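PDB 1EWQ: DNA mismatch repair protein MutS from Thermus aquaticus, which takes part in DNA mismatch repair, binding mismatched DNA and hydrolysing ATP weakly. Local coordinates for residues L17-E22 against L32-G37. Numbering follows the deposited sequence.
Sequences LQQYVE and LLFQVG
Phe34 meets Tyr20 where the helix carrying 17-22 runs roughly antiparallel to the strand carrying 32-36. CG of Phe34 is anti to the backbone N (chi1 -165°), which carries the ring from the strand to the helix backbone at Gln19 and Tyr20. Phe34 CB comes first and lies 3.5 Å from Tyr20 CD1. CG and CD2 then pass Tyr20 CD1 and CB. Tyr20 CB sits over one face of the Phe34 ring as a CH-pi contact, 3.7 Å from the centroid. CE2 lies against Tyr20 CB, and CE1 against Tyr20 CA. The tip, Phe34 CZ, ends 3.5 Å from Tyr20 N. Gln19 CG lies in plane at the ring edge, 3.7 Å from Phe34 CZ. Gln19 OE1 approaches Phe34 CZ obliquely, at 3.5 Å. The amide is turned 71° from the ring plane, and its NE2 bonds to Val108 O. The Tyr20 and Phe34 rings are oblique, with planes at 58°. Leu32 CD2 packs 3.9 Å from Tyr20 CE1. Tyr20 OH reaches a water that donates to Leu32 O, and also bonds to Phe43 N. These links tie the buried tyrosine to strands 31-36 and 39-43. With an alanine at Phe34, a gap is likely to open beneath Tyr20 CB, and Gln19 CG to lose the ring edge it meets. Leu16 and Leu23 of the helix and Arg110 of strand 110-116 also touch Phe34. The contact packs helix 15-26 onto strand 31-36, between strands 39-43 and 92-97 in the mixed sheet of MutS domain I, the family's mismatch-binding domain; its nearest atom is about 3 Å from the bound DNA.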
ATOM      1  N   LEU C  17       9.988 -27.412 -22.990  1.00 56.95           N
ATOM      2  CA  LEU C  17       9.022 -26.344 -23.199  1.00 56.55           C
ATOM      3  C   LEU C  17       7.650 -26.894 -23.578  1.00 56.15           C
ATOM      4  O   LEU C  17       6.634 -26.227 -23.407  1.00 56.18           O
ATOM      5  CB  LEU C  17       9.535 -25.370 -24.263  1.00 56.41           C
ATOM      6  CG  LEU C  17      10.738 -24.544 -23.797  1.00 56.47           C
ATOM      7  CD1 LEU C  17      11.226 -23.638 -24.924  1.00 56.21           C
ATOM      8  CD2 LEU C  17      10.336 -23.716 -22.577  1.00 56.24           C
ATOM      9  N   GLN C  18       7.625 -28.118 -24.091  1.00 55.84           N
ATOM     10  CA  GLN C  18       6.367 -28.752 -24.456  1.00 55.43           C
ATOM     11  C   GLN C  18       5.701 -29.215 -23.178  1.00 54.79           C
ATOM     12  O   GLN C  18       4.559 -28.861 -22.899  1.00 54.57           O
ATOM     13  CB  GLN C  18       6.608 -29.953 -25.372  1.00 55.88           C
ATOM     14  CG  GLN C  18       6.428 -29.641 -26.844  1.00 56.31           C
ATOM     15  CD  GLN C  18       5.010 -29.220 -27.177  1.00 56.33           C
ATOM     16  OE1 GLN C  18       4.054 -29.941 -26.891  1.00 56.38           O
ATOM     17  NE2 GLN C  18       4.868 -28.046 -27.786  1.00 56.47           N
ATOM     18  N   GLN C  19       6.433 -30.010 -22.406  1.00 54.29           N
ATOM     19  CA  GLN C  19       5.950 -30.525 -21.135  1.00 53.74           C
ATOM     20  C   GLN C  19       5.417 -29.344 -20.328  1.00 53.74           C
ATOM     21  O   GLN C  19       4.407 -29.457 -19.633  1.00 53.81           O
ATOM     22  CB  GLN C  19       7.104 -31.207 -20.395  1.00 53.44           C
ATOM     23  CG  GLN C  19       6.753 -31.781 -19.039  1.00 53.21           C
ATOM     24  CD  GLN C  19       7.935 -32.453 -18.373  1.00 52.99           C
ATOM     25  OE1 GLN C  19       8.978 -31.834 -18.168  1.00 52.86           O
ATOM     26  NE2 GLN C  19       7.778 -33.729 -18.033  1.00 52.76           N
ATOM     27  N   TYR C  20       6.100 -28.207 -20.448  1.00 53.62           N
ATOM     28  CA  TYR C  20       5.737 -26.972 -19.749  1.00 53.68           C
ATOM     29  C   TYR C  20       4.431 -26.355 -20.255  1.00 53.98           C
ATOM     30  O   TYR C  20       3.493 -26.129 -19.486  1.00 53.83           O
ATOM     31  CB  TYR C  20       6.871 -25.951 -19.901  1.00 53.11           C
ATOM     32  CG  TYR C  20       6.478 -24.521 -19.591  1.00 52.45           C
ATOM     33  CD1 TYR C  20       6.207 -24.116 -18.284  1.00 52.26           C
ATOM     34  CD2 TYR C  20       6.367 -23.577 -20.608  1.00 52.08           C
ATOM     35  CE1 TYR C  20       5.835 -22.801 -17.998  1.00 51.89           C
ATOM     36  CE2 TYR C  20       5.997 -22.261 -20.334  1.00 51.90           C
ATOM     37  CZ  TYR C  20       5.733 -21.881 -19.028  1.00 51.80           C
ATOM     38  OH  TYR C  20       5.368 -20.584 -18.758  1.00 51.68           O
ATOM     39  N   VAL C  21       4.396 -26.069 -21.553  1.00 54.25           N
ATOM     40  CA  VAL C  21       3.239 -25.464 -22.198  1.00 54.34           C
ATOM     41  C   VAL C  21       1.971 -26.301 -22.055  1.00 54.63           C
ATOM     42  O   VAL C  21       0.874 -25.757 -21.951  1.00 54.62           O
ATOM     43  CB  VAL C  21       3.534 -25.208 -23.701  1.00 54.29           C
ATOM     44  CG1 VAL C  21       2.252 -24.862 -24.449  1.00 54.28           C
ATOM     45  CG2 VAL C  21       4.541 -24.070 -23.842  1.00 53.97           C
ATOM     46  N   GLU C  22       2.128 -27.621 -22.039  1.00 55.04           N
ATOM     47  CA  GLU C  22       0.996 -28.534 -21.909  1.00 55.50           C
ATOM     48  C   GLU C  22       0.287 -28.328 -20.574  1.00 55.47           C
ATOM     49  O   GLU C  22      -0.937 -28.187 -20.525  1.00 55.57           O
ATOM     50  CB  GLU C  22       1.473 -29.984 -21.998  1.00 55.98           C
ATOM     51  CG  GLU C  22       0.430 -30.946 -22.525  1.00 56.93           C
ATOM     52  CD  GLU C  22       0.248 -30.828 -24.028  1.00 57.56           C
ATOM     53  OE1 GLU C  22       1.230 -31.087 -24.764  1.00 57.65           O
ATOM     54  OE2 GLU C  22      -0.870 -30.472 -24.472  1.00 57.80           O
ATOM     55  N   LEU C  32       1.741 -20.588 -13.487  1.00 41.42           N
ATOM     56  CA  LEU C  32       2.394 -21.879 -13.353  1.00 41.19           C
ATOM     57  C   LEU C  32       3.887 -21.781 -13.063  1.00 41.20           C
ATOM     58  O   LEU C  32       4.630 -21.104 -13.780  1.00 41.27           O
ATOM     59  CB  LEU C  32       2.156 -22.702 -14.621  1.00 41.26           C
ATOM     60  CG  LEU C  32       2.510 -24.189 -14.556  1.00 41.27           C
ATOM     61  CD1 LEU C  32       1.494 -24.978 -15.354  1.00 41.10           C
ATOM     62  CD2 LEU C  32       3.916 -24.418 -15.068  1.00 40.98           C
ATOM     63  N   LEU C  33       4.308 -22.450 -11.992  1.00 40.98           N
ATOM     64  CA  LEU C  33       5.704 -22.488 -11.579  1.00 40.99           C
ATOM     65  C   LEU C  33       6.182 -23.879 -11.950  1.00 41.17           C
ATOM     66  O   LEU C  33       5.852 -24.865 -11.290  1.00 41.15           O
ATOM     67  CB  LEU C  33       5.824 -22.242 -10.072  1.00 40.77           C
ATOM     68  CG  LEU C  33       5.334 -20.846  -9.654  1.00 40.97           C
ATOM     69  CD1 LEU C  33       5.447 -20.672  -8.148  1.00 41.00           C
ATOM     70  CD2 LEU C  33       6.152 -19.778 -10.366  1.00 40.75           C
ATOM     71  N   PHE C  34       6.947 -23.936 -13.035  1.00 41.25           N
ATOM     72  CA  PHE C  34       7.457 -25.178 -13.605  1.00 41.26           C
ATOM     73  C   PHE C  34       8.822 -25.563 -13.048  1.00 41.20           C
ATOM     74  O   PHE C  34       9.838 -24.930 -13.364  1.00 41.31           O
ATOM     75  CB  PHE C  34       7.535 -25.003 -15.123  1.00 41.66           C
ATOM     76  CG  PHE C  34       7.694 -26.279 -15.891  1.00 41.99           C
ATOM     77  CD1 PHE C  34       6.761 -27.307 -15.765  1.00 42.30           C
ATOM     78  CD2 PHE C  34       8.739 -26.426 -16.800  1.00 42.23           C
ATOM     79  CE1 PHE C  34       6.866 -28.464 -16.537  1.00 42.44           C
ATOM     80  CE2 PHE C  34       8.856 -27.574 -17.579  1.00 42.55           C
ATOM     81  CZ  PHE C  34       7.915 -28.598 -17.448  1.00 42.54           C
ATOM     82  N   GLN C  35       8.842 -26.609 -12.227  1.00 40.74           N
ATOM     83  CA  GLN C  35      10.075 -27.097 -11.613  1.00 40.34           C
ATOM     84  C   GLN C  35      11.053 -27.743 -12.601  1.00 39.96           C
ATOM     85  O   GLN C  35      10.685 -28.634 -13.367  1.00 39.59           O
ATOM     86  CB  GLN C  35       9.718 -28.097 -10.513  1.00 40.90           C
ATOM     87  CG  GLN C  35      10.705 -29.246 -10.299  1.00 41.73           C
ATOM     88  CD  GLN C  35      11.904 -28.863  -9.477  1.00 42.18           C
ATOM     89  OE1 GLN C  35      12.388 -29.649  -8.654  1.00 42.40           O
ATOM     90  NE2 GLN C  35      12.413 -27.656  -9.700  1.00 42.98           N
ATOM     91  N   VAL C  36      12.297 -27.276 -12.577  1.00 39.30           N
ATOM     92  CA  VAL C  36      13.356 -27.813 -13.434  1.00 38.71           C
ATOM     93  C   VAL C  36      14.608 -27.773 -12.570  1.00 38.12           C
ATOM     94  O   VAL C  36      15.267 -26.744 -12.479  1.00 37.95           O
ATOM     95  CB  VAL C  36      13.605 -26.944 -14.698  1.00 38.60           C
ATOM     96  CG1 VAL C  36      14.580 -27.651 -15.631  1.00 38.68           C
ATOM     97  CG2 VAL C  36      12.309 -26.667 -15.418  1.00 38.83           C
ATOM     98  N   GLY C  37      14.930 -28.889 -11.930  1.00 37.81           N
ATOM     99  CA  GLY C  37      16.091 -28.910 -11.059  1.00 37.77           C
ATOM    100  C   GLY C  37      15.779 -28.178  -9.763  1.00 37.70           C
ATOM    101  O   GLY C  37      14.728 -28.398  -9.159  1.00 37.46           O
TER
HETATM  102  O   HOH W   1       3.847 -20.008 -16.170  1.00 34.95           O